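Putative creatinine amidohydrolase (Bacteroides fragilis, PDB 3LUB) probably hydrolyses carbon-nitrogen bonds in linear amides as a zinc-dependent member of the creatininase superfamily. Local coordinates at residues Asn35-Tyr40 / Val180-Ala185; Phe74-Pro79 / Gly121-Lys126; Pro79-Leu84 / Arg207-Ala212; Ala158-His163 / Ser216-Pro221. One frame throughout, in Å; residues are numbered along the deposited sequence.

Contact 1: Asn35-Tyr40 / Val180-Ala185; sequences NLHLPY and VNLAEA
The imidazole of H37 and the methyl of A185 form the centre of this contact, a case of two segments, 35-40 and 180-185, joined by packing and a shared water, with no direct hydrogen bond from one to the other. Taking the apolar contacts first, A185 CB sits over the middle of the H37 ring, 3.7 Å from its centroid and 14° off the normal, a CH-pi contact. The opposite face is met by L38 CG of the same loop, offset toward the rim. With chi1 at 66°, CG lies between the backbone N and the carbonyl carbon, and this turn lays the ring against A185 while bringing CD2 to 4.0 Å from V180 CG2. Beside it, L38 CD2 packs on V180 CB at 4.1 Å, the two side chains running the same way. L36 brings its CB against the carbonyl O of E184 at 3.5 Å.

Between the two segments the polar link is indirect. One water donates to H37 O (2.8 Å) and to E184 OE1, and accepts from N181 N, tying three groups together. The ring's NE2 hydrogen-bonds T169 OG1 on helix 166-175, which fixes its rotation. A direct link comes just past the second segment, where N35 OD1 bonds the N-H of G186, the next residue after A185.

Residues 182-184 form a short 3-10 turn. The first loop continues from H34, a ligand of the second zinc ion, and L38 packs close to both H34 and E168: the contact belongs to the outer shell of the dinuclear zinc site of the creatininase fold.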
loop_
_atom_site.group_PDB
_atom_site.type_symbol
_atom_site.label_atom_id
_atom_site.label_comp_id
_atom_site.label_asym_id
_atom_site.label_seq_id
_atom_site.Cartn_x
_atom_site.Cartn_y
_atom_site.Cartn_z
ATOM N N ASN F 35 2.755 -23.309 -25.479
ATOM C CA ASN F 35 2.180 -24.191 -26.483
ATOM C C ASN F 35 1.572 -25.388 -25.727
ATOM O O ASN F 35 1.242 -25.271 -24.561
ATOM C CB ASN F 35 3.281 -24.597 -27.460
ATOM C CG ASN F 35 2.758 -25.128 -28.788
ATOM O OD1 ASN F 35 1.943 -26.046 -28.816
ATOM N ND2 ASN F 35 3.277 -24.585 -29.893
ATOM N N LEU F 36 1.475 -26.558 -26.359
ATOM C CA LEU F 36 0.936 -27.729 -25.702
ATOM C C LEU F 36 2.002 -28.604 -25.135
ATOM O O LEU F 36 1.704 -29.490 -24.357
ATOM C CB LEU F 36 0.062 -28.536 -26.689
ATOM C CG LEU F 36 -1.106 -27.813 -27.397
ATOM C CD1 LEU F 36 -1.625 -28.680 -28.536
ATOM C CD2 LEU F 36 -2.228 -27.466 -26.424
ATOM N N HIS F 37 3.255 -28.356 -25.476
ATOM C CA HIS F 37 4.304 -29.374 -25.296
ATOM C C HIS F 37 5.378 -29.026 -24.265
ATOM O O HIS F 37 6.087 -29.928 -23.788
ATOM C CB HIS F 37 4.978 -29.674 -26.630
ATOM C CG HIS F 37 5.753 -28.522 -27.180
ATOM N ND1 HIS F 37 5.187 -27.285 -27.395
ATOM C CD2 HIS F 37 7.050 -28.418 -27.549
ATOM C CE1 HIS F 37 6.112 -26.465 -27.867
ATOM N NE2 HIS F 37 7.250 -27.128 -27.964
ATOM N N LEU F 38 5.507 -27.747 -23.895
ATOM C CA LEU F 38 6.547 -27.379 -22.938
ATOM C C LEU F 38 5.955 -27.206 -21.540
ATOM O O LEU F 38 4.764 -26.911 -21.397
ATOM C CB LEU F 38 7.248 -26.110 -23.372
ATOM C CG LEU F 38 8.253 -26.233 -24.515
ATOM C CD1 LEU F 38 8.495 -24.802 -25.080
ATOM C CD2 LEU F 38 9.514 -26.942 -24.024
ATOM N N PRO F 39 6.796 -27.366 -20.521
ATOM C CA PRO F 39 6.355 -27.192 -19.151
ATOM C C PRO F 39 5.867 -25.783 -18.800
ATOM O O PRO F 39 6.430 -24.766 -19.279
ATOM C CB PRO F 39 7.591 -27.532 -18.311
ATOM C CG PRO F 39 8.647 -27.944 -19.246
ATOM C CD PRO F 39 8.225 -27.746 -20.621
ATOM N N TYR F 40 4.847 -25.757 -17.933
ATOM C CA TYR F 40 4.362 -24.525 -17.274
ATOM C C TYR F 40 5.464 -23.716 -16.627
ATOM O O TYR F 40 5.380 -22.495 -16.577
ATOM C CB TYR F 40 3.305 -24.828 -16.203
ATOM C CG TYR F 40 1.902 -24.952 -16.741
ATOM C CD1 TYR F 40 1.462 -26.123 -17.304
ATOM C CD2 TYR F 40 1.002 -23.889 -16.658
ATOM C CE1 TYR F 40 0.152 -26.229 -17.789
ATOM C CE2 TYR F 40 -0.284 -23.989 -17.145
ATOM C CZ TYR F 40 -0.707 -25.153 -17.708
ATOM O OH TYR F 40 -2.016 -25.277 -18.176
ATOM N N VAL F 180 9.773 -32.649 -22.314
ATOM C CA VAL F 180 9.181 -32.177 -23.562
ATOM C C VAL F 180 8.964 -33.311 -24.574
ATOM O O VAL F 180 9.884 -34.030 -24.924
ATOM C CB VAL F 180 10.003 -30.988 -24.183
ATOM C CG1 VAL F 180 11.481 -31.209 -24.052
ATOM C CG2 VAL F 180 9.627 -30.774 -25.656
ATOM N N ASN F 181 7.730 -33.474 -25.031
ATOM C CA ASN F 181 7.432 -34.382 -26.114
ATOM C C ASN F 181 7.053 -33.535 -27.316
ATOM O O ASN F 181 5.898 -33.106 -27.446
ATOM C CB ASN F 181 6.307 -35.359 -25.730
ATOM C CG ASN F 181 6.746 -36.412 -24.673
ATOM O OD1 ASN F 181 7.882 -36.912 -24.695
ATOM N ND2 ASN F 181 5.828 -36.756 -23.752
ATOM N N LEU F 182 8.031 -33.305 -28.192
ATOM C CA LEU F 182 7.837 -32.470 -29.365
ATOM C C LEU F 182 6.611 -32.867 -30.203
ATOM O O LEU F 182 5.959 -31.987 -30.761
ATOM C CB LEU F 182 9.112 -32.424 -30.229
ATOM C CG LEU F 182 9.185 -31.389 -31.356
ATOM C CD1 LEU F 182 9.115 -29.966 -30.805
ATOM C CD2 LEU F 182 10.446 -31.591 -32.142
ATOM N N ALA F 183 6.286 -34.170 -30.272
ATOM C CA ALA F 183 5.113 -34.658 -31.031
ATOM C C ALA F 183 3.788 -34.082 -30.545
ATOM O O ALA F 183 2.772 -34.145 -31.244
ATOM C CB ALA F 183 5.017 -36.178 -30.995
ATOM N N GLU F 184 3.798 -33.527 -29.342
ATOM C CA GLU F 184 2.590 -32.915 -28.778
ATOM C C GLU F 184 2.366 -31.445 -29.149
ATOM O O GLU F 184 1.287 -30.930 -28.910
ATOM C CB GLU F 184 2.587 -33.091 -27.257
ATOM C CG GLU F 184 2.590 -34.557 -26.898
ATOM C CD GLU F 184 2.785 -34.809 -25.431
ATOM O OE1 GLU F 184 2.788 -33.809 -24.635
ATOM O OE2 GLU F 184 2.944 -36.015 -25.103
ATOM N N ALA F 185 3.366 -30.816 -29.777
ATOM C CA ALA F 185 3.332 -29.401 -30.130
ATOM C C ALA F 185 2.277 -29.066 -31.186
ATOM O O ALA F 185 2.011 -29.848 -32.104
ATOM C CB ALA F 185 4.733 -28.949 -30.609
HETATM O O HOH W 1 5.277 -32.581 -23.743
#

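Contact 2: Phe74-Pro79 / Gly121-Lys126; sequences FGAHNP and GGNNFK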
loop_
_atom_site.group_PDB
_atom_site.type_symbol
_atom_site.label_atom_id
_atom_site.label_comp_id
_atom_site.label_asym_id
_atom_site.label_seq_id
_atom_site.Cartn_x
_atom_site.Cartn_y
_atom_site.Cartn_z
ATOM N N PHE F 74 6.756 -16.200 -10.456
ATOM C CA PHE F 74 5.679 -15.205 -10.503
ATOM C C PHE F 74 5.976 -14.193 -11.601
ATOM O O PHE F 74 6.739 -13.237 -11.381
ATOM C CB PHE F 74 5.473 -14.530 -9.137
ATOM C CG PHE F 74 5.051 -15.483 -8.069
ATOM C CD1 PHE F 74 3.780 -16.051 -8.097
ATOM C CD2 PHE F 74 5.907 -15.850 -7.058
ATOM C CE1 PHE F 74 3.410 -16.998 -7.167
ATOM C CE2 PHE F 74 5.519 -16.793 -6.099
ATOM C CZ PHE F 74 4.273 -17.368 -6.168
ATOM N N GLY F 75 5.352 -14.438 -12.764
ATOM C CA GLY F 75 5.461 -13.619 -13.969
ATOM C C GLY F 75 4.324 -12.640 -14.151
ATOM O O GLY F 75 3.306 -12.772 -13.506
ATOM N N ALA F 76 4.564 -11.606 -14.962
ATOM C CA ALA F 76 3.578 -10.642 -15.419
ATOM C C ALA F 76 3.106 -11.089 -16.798
ATOM O O ALA F 76 3.922 -11.195 -17.748
ATOM C CB ALA F 76 4.213 -9.254 -15.528
ATOM N N HIS F 77 1.790 -11.258 -16.928
ATOM C CA HIS F 77 1.174 -11.856 -18.123
ATOM C C HIS F 77 0.194 -10.960 -18.848
ATOM O O HIS F 77 -0.149 -9.876 -18.358
ATOM C CB HIS F 77 0.522 -13.180 -17.732
ATOM C CG HIS F 77 1.534 -14.185 -17.339
ATOM N ND1 HIS F 77 2.466 -14.658 -18.232
ATOM C CD2 HIS F 77 1.875 -14.689 -16.134
ATOM C CE1 HIS F 77 3.292 -15.474 -17.605
ATOM N NE2 HIS F 77 2.958 -15.508 -16.332
ATOM N N ASN F 78 -0.213 -11.409 -20.043
ATOM C CA ASN F 78 -0.997 -10.584 -20.938
ATOM C C ASN F 78 -2.472 -10.883 -20.867
ATOM O O ASN F 78 -2.890 -11.940 -20.382
ATOM C CB ASN F 78 -0.552 -10.796 -22.405
ATOM C CG ASN F 78 0.715 -10.083 -22.747
ATOM O OD1 ASN F 78 1.536 -9.829 -21.885
ATOM N ND2 ASN F 78 0.903 -9.786 -24.025
ATOM N N PRO F 79 -3.273 -9.974 -21.439
ATOM C CA PRO F 79 -4.678 -10.278 -21.604
ATOM C C PRO F 79 -4.910 -11.588 -22.376
ATOM O O PRO F 79 -4.216 -11.882 -23.354
ATOM C CB PRO F 79 -5.206 -9.073 -22.393
ATOM C CG PRO F 79 -4.232 -7.971 -22.100
ATOM C CD PRO F 79 -2.915 -8.647 -21.988
ATOM N N GLY F 121 9.860 -12.632 -20.902
ATOM C CA GLY F 121 9.939 -11.287 -21.476
ATOM C C GLY F 121 8.888 -10.296 -20.973
ATOM O O GLY F 121 9.071 -9.098 -21.093
ATOM N N GLY F 122 7.804 -10.812 -20.390
ATOM C CA GLY F 122 6.780 -10.025 -19.707
ATOM C C GLY F 122 7.238 -9.391 -18.417
ATOM O O GLY F 122 6.629 -8.428 -17.985
ATOM N N ASN F 123 8.313 -9.914 -17.816
ATOM C CA ASN F 123 8.908 -9.304 -16.639
ATOM C C ASN F 123 9.784 -8.090 -16.999
ATOM O O ASN F 123 10.567 -8.119 -17.943
ATOM C CB ASN F 123 9.747 -10.319 -15.845
ATOM C CG ASN F 123 8.949 -11.521 -15.366
ATOM O OD1 ASN F 123 7.719 -11.437 -15.145
ATOM N ND2 ASN F 123 9.647 -12.654 -15.171
ATOM N N ASN F 124 9.625 -7.028 -16.225
ATOM C CA ASN F 124 10.348 -5.765 -16.398
ATOM C C ASN F 124 10.791 -5.290 -15.017
ATOM O O ASN F 124 9.969 -5.134 -14.140
ATOM C CB ASN F 124 9.429 -4.732 -17.066
ATOM C CG ASN F 124 9.108 -5.078 -18.529
ATOM O OD1 ASN F 124 10.008 -5.110 -19.371
ATOM N ND2 ASN F 124 7.823 -5.329 -18.835
ATOM N N PHE F 125 12.099 -5.109 -14.832
ATOM C CA PHE F 125 12.689 -4.845 -13.544
ATOM C C PHE F 125 13.364 -3.492 -13.407
ATOM O O PHE F 125 13.918 -3.209 -12.351
ATOM C CB PHE F 125 13.732 -5.940 -13.212
ATOM C CG PHE F 125 13.144 -7.308 -13.125
ATOM C CD1 PHE F 125 12.406 -7.682 -12.009
ATOM C CD2 PHE F 125 13.276 -8.212 -14.174
ATOM C CE1 PHE F 125 11.799 -8.948 -11.934
ATOM C CE2 PHE F 125 12.664 -9.477 -14.101
ATOM C CZ PHE F 125 11.929 -9.829 -12.967
ATOM N N LYS F 126 13.353 -2.663 -14.454
ATOM C CA LYS F 126 14.098 -1.413 -14.424
ATOM C C LYS F 126 13.584 -0.449 -13.370
ATOM O O LYS F 126 14.378 0.176 -12.668
ATOM C CB LYS F 126 14.112 -0.723 -15.807
ATOM C CG LYS F 126 14.897 -1.463 -16.879
ATOM C CD LYS F 126 14.875 -0.718 -18.186
ATOM C CE LYS F 126 15.752 -1.375 -19.239
ATOM N NZ LYS F 126 15.898 -0.400 -20.355
#
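Beside the dinuclear zinc site the loops after strands 66-68 and 113-118 of the parallel sheet meet through A76 and N123; segment 121-126 directly follows the zinc ligand H120. The contact is small and wholly buried, and one polar side chain does most of the work. N123 reaches across with its carboxamide, CG lying anti to the carbonyl carbon and beside the backbone N (chi1 -59°), a turn that carries OD1 to the first loop. There OD1 accepts the N-H of A76 at 3.2 Å, with 157° at the hydrogen and the donor nearly along the C=O axis. The same oxygen also takes a hydrogen bond from Q95 NE2, while ND2 gives its own to G29 O, so both ends of the buried amide are engaged and its flip is settled. Next to this, A76 O accepts from H120 NE2, placing the first loop in the second shell of a zinc-binding histidine. Further along, N78 OD1 bonds R130 of a third subunit, so the loop also faces a subunit interface. Packing completes the join: G75 CA lies 3.4 Å from N123 OD1, and the methyl of A76, pointing toward the second loop, rests with CB 3.5 Å from G122 O.

Contact 3: Pro79-Leu84 / Arg207-Ala212; sequences PGQREL and RHWDKA
Q81 lies flat against the indole of W209, and this stack is the tight half of the contact. The two planes are 19° apart: Q81 CG stands 3.6 Å from the centroid of the five-membered ring, while NE2, at 3.6 Å from W209 CE2, lies over the centre of the ring system. Q81 extends beyond CG (chi2 -170°), which lets the amide run along the indole. R207 CD meets the opposite face near its rim. Beside the stack P79 CB sits over the imidazole of H208, 3.7 Å from its centroid and only 3° off the normal, and the backbone closes the join, W209 N donating to P79 O at 2.8 Å just where helix 209-212 begins after its N-cap residue H208. G80 comes close to D210, its CA 3.6 Å from OD1.

Toward solvent the packing thins. E83 OE1 is 4.2 Å from D210 CB, and the two carboxylates, 4.8 Å apart at E83 OE1 and D210 OD1, bring like charges near each other; D210 binds calcium in a structure of this protein, though none is bound to it here.

Chemically, the indole and two hydrogen bonds, Q81 NE2 to E32 OE2 and N78 N to Q81 OE1, together fix the amide, consistent with Q81 helping to position the zinc ligand E32.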
loop_
_atom_site.group_PDB
_atom_site.type_symbol
_atom_site.label_atom_id
_atom_site.label_comp_id
_atom_site.label_asym_id
_atom_site.label_seq_id
_atom_site.Cartn_x
_atom_site.Cartn_y
_atom_site.Cartn_z
ATOM N N PRO F 79 -3.273 -9.974 -21.439
ATOM C CA PRO F 79 -4.678 -10.278 -21.604
ATOM C C PRO F 79 -4.910 -11.588 -22.376
ATOM O O PRO F 79 -4.216 -11.882 -23.354
ATOM C CB PRO F 79 -5.206 -9.073 -22.393
ATOM C CG PRO F 79 -4.232 -7.971 -22.100
ATOM C CD PRO F 79 -2.915 -8.647 -21.988
ATOM N N GLY F 80 -5.870 -12.373 -21.907
ATOM C CA GLY F 80 -6.152 -13.674 -22.476
ATOM C C GLY F 80 -5.346 -14.829 -21.890
ATOM O O GLY F 80 -5.740 -15.973 -22.082
ATOM N N GLN F 81 -4.231 -14.552 -21.221
ATOM C CA GLN F 81 -3.420 -15.614 -20.611
ATOM C C GLN F 81 -3.903 -16.024 -19.237
ATOM O O GLN F 81 -3.713 -17.168 -18.840
ATOM C CB GLN F 81 -1.956 -15.212 -20.443
ATOM C CG GLN F 81 -1.130 -15.119 -21.739
ATOM C CD GLN F 81 0.354 -14.967 -21.463
ATOM O OE1 GLN F 81 0.826 -13.912 -21.035
ATOM N NE2 GLN F 81 1.095 -16.036 -21.694
ATOM N N ARG F 82 -4.449 -15.082 -18.479
ATOM C CA ARG F 82 -4.877 -15.356 -17.122
ATOM C C ARG F 82 -6.005 -16.419 -17.081
ATOM O O ARG F 82 -6.076 -17.221 -16.154
ATOM C CB ARG F 82 -5.308 -14.028 -16.492
ATOM C CG ARG F 82 -5.516 -14.036 -14.993
ATOM C CD ARG F 82 -5.881 -12.634 -14.468
ATOM N NE ARG F 82 -7.068 -12.041 -15.105
ATOM C CZ ARG F 82 -7.847 -11.103 -14.540
ATOM N NH1 ARG F 82 -7.609 -10.632 -13.325
ATOM N NH2 ARG F 82 -8.904 -10.634 -15.190
ATOM N N GLU F 83 -6.861 -16.430 -18.102
ATOM C CA GLU F 83 -7.932 -17.397 -18.230
ATOM C C GLU F 83 -7.451 -18.809 -18.617
ATOM O O GLU F 83 -8.211 -19.772 -18.512
ATOM C CB GLU F 83 -8.968 -16.901 -19.252
ATOM C CG GLU F 83 -8.517 -16.980 -20.717
ATOM C CD GLU F 83 -9.330 -16.081 -21.654
ATOM O OE1 GLU F 83 -9.037 -14.861 -21.721
ATOM O OE2 GLU F 83 -10.253 -16.594 -22.330
ATOM N N LEU F 84 -6.200 -18.954 -19.048
ATOM C CA LEU F 84 -5.690 -20.296 -19.338
ATOM C C LEU F 84 -5.387 -20.996 -18.007
ATOM O O LEU F 84 -4.780 -20.397 -17.121
ATOM C CB LEU F 84 -4.448 -20.245 -20.236
ATOM C CG LEU F 84 -4.564 -19.704 -21.668
ATOM C CD1 LEU F 84 -3.160 -19.480 -22.284
ATOM C CD2 LEU F 84 -5.450 -20.567 -22.608
ATOM N N ARG F 207 0.067 -8.076 -26.625
ATOM C CA ARG F 207 -0.645 -9.092 -27.384
ATOM C C ARG F 207 -1.756 -9.677 -26.511
ATOM O O ARG F 207 -1.538 -9.984 -25.338
ATOM C CB ARG F 207 0.361 -10.201 -27.754
ATOM C CG ARG F 207 -0.207 -11.368 -28.555
ATOM C CD ARG F 207 0.798 -12.536 -28.727
ATOM N NE ARG F 207 2.078 -12.179 -29.365
ATOM C CZ ARG F 207 2.306 -12.129 -30.684
ATOM N NH1 ARG F 207 1.344 -12.360 -31.584
ATOM N NH2 ARG F 207 3.521 -11.818 -31.121
ATOM N N HIS F 208 -2.948 -9.840 -27.089
ATOM C CA HIS F 208 -4.026 -10.568 -26.432
ATOM C C HIS F 208 -3.960 -12.033 -26.854
ATOM O O HIS F 208 -4.138 -12.362 -28.030
ATOM C CB HIS F 208 -5.369 -9.947 -26.770
ATOM C CG HIS F 208 -5.539 -8.568 -26.217
ATOM N ND1 HIS F 208 -6.755 -8.079 -25.802
ATOM C CD2 HIS F 208 -4.637 -7.585 -25.972
ATOM C CE1 HIS F 208 -6.595 -6.853 -25.324
ATOM N NE2 HIS F 208 -5.319 -6.527 -25.423
ATOM N N TRP F 209 -3.669 -12.899 -25.889
ATOM C CA TRP F 209 -3.422 -14.307 -26.149
ATOM C C TRP F 209 -4.647 -15.009 -26.723
ATOM O O TRP F 209 -4.528 -15.846 -27.623
ATOM C CB TRP F 209 -2.935 -15.006 -24.882
ATOM C CG TRP F 209 -1.585 -15.553 -25.043
ATOM C CD1 TRP F 209 -1.264 -16.860 -25.222
ATOM C CD2 TRP F 209 -0.360 -14.832 -25.087
ATOM N NE1 TRP F 209 0.083 -17.011 -25.342
ATOM C CE2 TRP F 209 0.672 -15.782 -25.293
ATOM C CE3 TRP F 209 -0.027 -13.483 -24.988
ATOM C CZ2 TRP F 209 2.010 -15.434 -25.385
ATOM C CZ3 TRP F 209 1.313 -13.127 -25.082
ATOM C CH2 TRP F 209 2.318 -14.105 -25.276
ATOM N N ASP F 210 -5.825 -14.612 -26.232
ATOM C CA ASP F 210 -7.101 -15.166 -26.717
ATOM C C ASP F 210 -7.401 -14.854 -28.188
ATOM O O ASP F 210 -8.004 -15.658 -28.888
ATOM C CB ASP F 210 -8.267 -14.727 -25.826
ATOM C CG ASP F 210 -8.482 -13.232 -25.831
ATOM O OD1 ASP F 210 -7.510 -12.494 -25.586
ATOM O OD2 ASP F 210 -9.635 -12.812 -26.090
ATOM N N LYS F 211 -6.946 -13.705 -28.661
ATOM C CA LYS F 211 -7.174 -13.306 -30.040
ATOM C C LYS F 211 -6.034 -13.737 -30.940
ATOM O O LYS F 211 -6.262 -14.026 -32.105
ATOM C CB LYS F 211 -7.309 -11.793 -30.138
ATOM C CG LYS F 211 -8.336 -11.195 -29.209
ATOM C CD LYS F 211 -9.747 -11.574 -29.558
ATOM C CE LYS F 211 -10.726 -10.853 -28.626
ATOM N NZ LYS F 211 -10.282 -9.447 -28.295
ATOM N N ALA F 212 -4.815 -13.756 -30.392
ATOM C CA ALA F 212 -3.571 -13.864 -31.172
ATOM C C ALA F 212 -3.036 -15.279 -31.354
ATOM O O ALA F 212 -2.191 -15.469 -32.214
ATOM C CB ALA F 212 -2.426 -13.000 -30.531
#

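Contact 4: Ala158-His163 / Ser216-Pro221; sequences AEIDDH and SGVGNP
Residues H163 and V218 pair in a single antiparallel, hydrogen-bonded bridge, with V218 N donating a hydrogen bond to H163 O at 2.9 Å. The return is doubled: V218 O accepts from both H163 N and D162 N, each at 3.0 Å, the first bond straighter at 166° than the second at 147°. Two consecutive residues thus face one, a classic beta bulge. Further along, two waters bridge I160 O to N220, one to its O and the other to its N.

Among the side chains V218 is the hub. Its CG1, anti to the backbone N at chi1 -179°, lies 3.6 Å from D162 OD2 and also meets I160 CG2, the latter pair crossing at 4.1 Å. G219 passes close to segment 158-163, its CA 3.4 Å from I160 O. Beyond, A158 CB rests on N220 O.

H163 lies beside the metal centre of this creatininase-family protein, where its ring meets that of the zinc ligand H34 and packs on E32. Its NE2 bonds P33 O, and S216 O lies in the ring plane at the edge, 3.1 Å from H163 CD2. The same S216 oxygen accepts from W209 NE1.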
loop_
_atom_site.group_PDB
_atom_site.type_symbol
_atom_site.label_atom_id
_atom_site.label_comp_id
_atom_site.label_asym_id
_atom_site.label_seq_id
_atom_site.Cartn_x
_atom_site.Cartn_y
_atom_site.Cartn_z
ATOM N N ALA F 158 13.077 -21.189 -37.661
ATOM C CA ALA F 158 11.795 -20.495 -37.624
ATOM C C ALA F 158 12.013 -18.992 -37.476
ATOM O O ALA F 158 12.845 -18.541 -36.669
ATOM C CB ALA F 158 10.924 -21.028 -36.496
ATOM N N GLU F 159 11.284 -18.220 -38.275
ATOM C CA GLU F 159 11.461 -16.764 -38.266
ATOM C C GLU F 159 10.641 -16.144 -37.142
ATOM O O GLU F 159 11.147 -15.282 -36.430
ATOM C CB GLU F 159 11.138 -16.153 -39.632
ATOM C CG GLU F 159 12.337 -15.361 -40.243
ATOM C CD GLU F 159 12.364 -15.443 -41.769
ATOM O OE1 GLU F 159 11.262 -15.517 -42.372
ATOM O OE2 GLU F 159 13.476 -15.448 -42.363
ATOM N N ILE F 160 9.399 -16.604 -36.967
ATOM C CA ILE F 160 8.609 -16.255 -35.789
ATOM C C ILE F 160 8.951 -17.243 -34.660
ATOM O O ILE F 160 8.851 -18.470 -34.814
ATOM C CB ILE F 160 7.058 -16.195 -36.069
ATOM C CG1 ILE F 160 6.739 -15.162 -37.183
ATOM C CG2 ILE F 160 6.306 -15.822 -34.793
ATOM C CD1 ILE F 160 5.290 -15.171 -37.696
ATOM N N ASP F 161 9.370 -16.687 -33.534
ATOM C CA ASP F 161 9.867 -17.473 -32.413
ATOM C C ASP F 161 9.867 -16.586 -31.176
ATOM O O ASP F 161 10.930 -16.178 -30.716
ATOM C CB ASP F 161 11.285 -17.994 -32.752
ATOM C CG ASP F 161 11.876 -18.942 -31.687
ATOM O OD1 ASP F 161 11.195 -19.312 -30.702
ATOM O OD2 ASP F 161 13.073 -19.286 -31.838
ATOM N N ASP F 162 8.662 -16.278 -30.670
ATOM C CA ASP F 162 8.504 -15.404 -29.502
ATOM C C ASP F 162 8.177 -16.165 -28.210
ATOM O O ASP F 162 8.600 -15.746 -27.146
ATOM C CB ASP F 162 7.403 -14.350 -29.736
ATOM C CG ASP F 162 7.747 -13.357 -30.842
ATOM O OD1 ASP F 162 8.945 -13.003 -30.996
ATOM O OD2 ASP F 162 6.805 -12.926 -31.557
ATOM N N HIS F 163 7.413 -17.252 -28.283
ATOM C CA HIS F 163 6.985 -17.938 -27.067
ATOM C C HIS F 163 6.783 -19.428 -27.316
ATOM O O HIS F 163 5.954 -19.804 -28.136
ATOM C CB HIS F 163 5.703 -17.297 -26.540
ATOM C CG HIS F 163 5.173 -17.957 -25.317
ATOM N ND1 HIS F 163 5.808 -17.879 -24.098
ATOM C CD2 HIS F 163 4.078 -18.723 -25.122
ATOM C CE1 HIS F 163 5.124 -18.566 -23.206
ATOM N NE2 HIS F 163 4.068 -19.083 -23.794
ATOM N N SER F 216 -1.526 -21.347 -27.503
ATOM C CA SER F 216 -0.786 -20.555 -26.496
ATOM C C SER F 216 0.680 -20.328 -26.882
ATOM O O SER F 216 1.365 -19.545 -26.255
ATOM C CB SER F 216 -0.904 -21.149 -25.070
ATOM O OG SER F 216 0.069 -22.141 -24.813
ATOM N N GLY F 217 1.152 -20.991 -27.930
ATOM C CA GLY F 217 2.484 -20.725 -28.465
ATOM C C GLY F 217 2.464 -19.596 -29.477
ATOM O O GLY F 217 1.445 -19.338 -30.130
ATOM N N VAL F 218 3.592 -18.909 -29.590
ATOM C CA VAL F 218 3.831 -17.928 -30.660
ATOM C C VAL F 218 5.120 -18.330 -31.386
ATOM O O VAL F 218 6.203 -17.975 -30.962
ATOM C CB VAL F 218 3.997 -16.460 -30.113
ATOM C CG1 VAL F 218 4.212 -15.464 -31.272
ATOM C CG2 VAL F 218 2.813 -16.034 -29.282
ATOM N N GLY F 219 4.977 -19.068 -32.493
ATOM C CA GLY F 219 6.112 -19.608 -33.238
ATOM C C GLY F 219 6.016 -21.124 -33.353
ATOM O O GLY F 219 5.658 -21.807 -32.373
ATOM N N ASN F 220 6.332 -21.642 -34.555
ATOM C CA ASN F 220 6.394 -23.086 -34.828
ATOM C C ASN F 220 7.685 -23.674 -34.254
ATOM O O ASN F 220 8.775 -23.289 -34.673
ATOM C CB ASN F 220 6.296 -23.366 -36.342
ATOM C CG ASN F 220 5.971 -24.816 -36.651
ATOM O OD1 ASN F 220 6.348 -25.717 -35.903
ATOM N ND2 ASN F 220 5.224 -25.045 -37.735
ATOM N N PRO F 221 7.567 -24.598 -33.262
ATOM C CA PRO F 221 8.697 -25.201 -32.580
ATOM C C PRO F 221 9.154 -26.526 -33.178
ATOM O O PRO F 221 10.030 -27.172 -32.614
ATOM C CB PRO F 221 8.105 -25.490 -31.210
ATOM C CG PRO F 221 6.742 -25.882 -31.513
ATOM C CD PRO F 221 6.316 -25.117 -32.704
HETATM O O HOH W 2 9.683 -20.929 -33.487
HETATM O O HOH W 3 7.252 -19.827 -36.753
#

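The four contacts show how loops far apart in sequence can be drawn around one dinuclear zinc site. Contact 2, its centre about 11 Å from that of the chain, lies deepest and joins loops following two strands of the parallel sheet; contacts 1, 3 and 4 lie farther out, at about 19, 21 and 17 Å. Along the chain contact 2 falls within the span of contact 1, contacts 2 and 4 come in series, and the segments of every other pair alternate. Contacts 2 and 3 share P79, while contact 4 touches both 1 and 3, its centre about 13 and 15 Å from theirs. All four have residues packing on a second subunit, and contacts 2 and 3 also touch a third, linking the site's surroundings to the assembly.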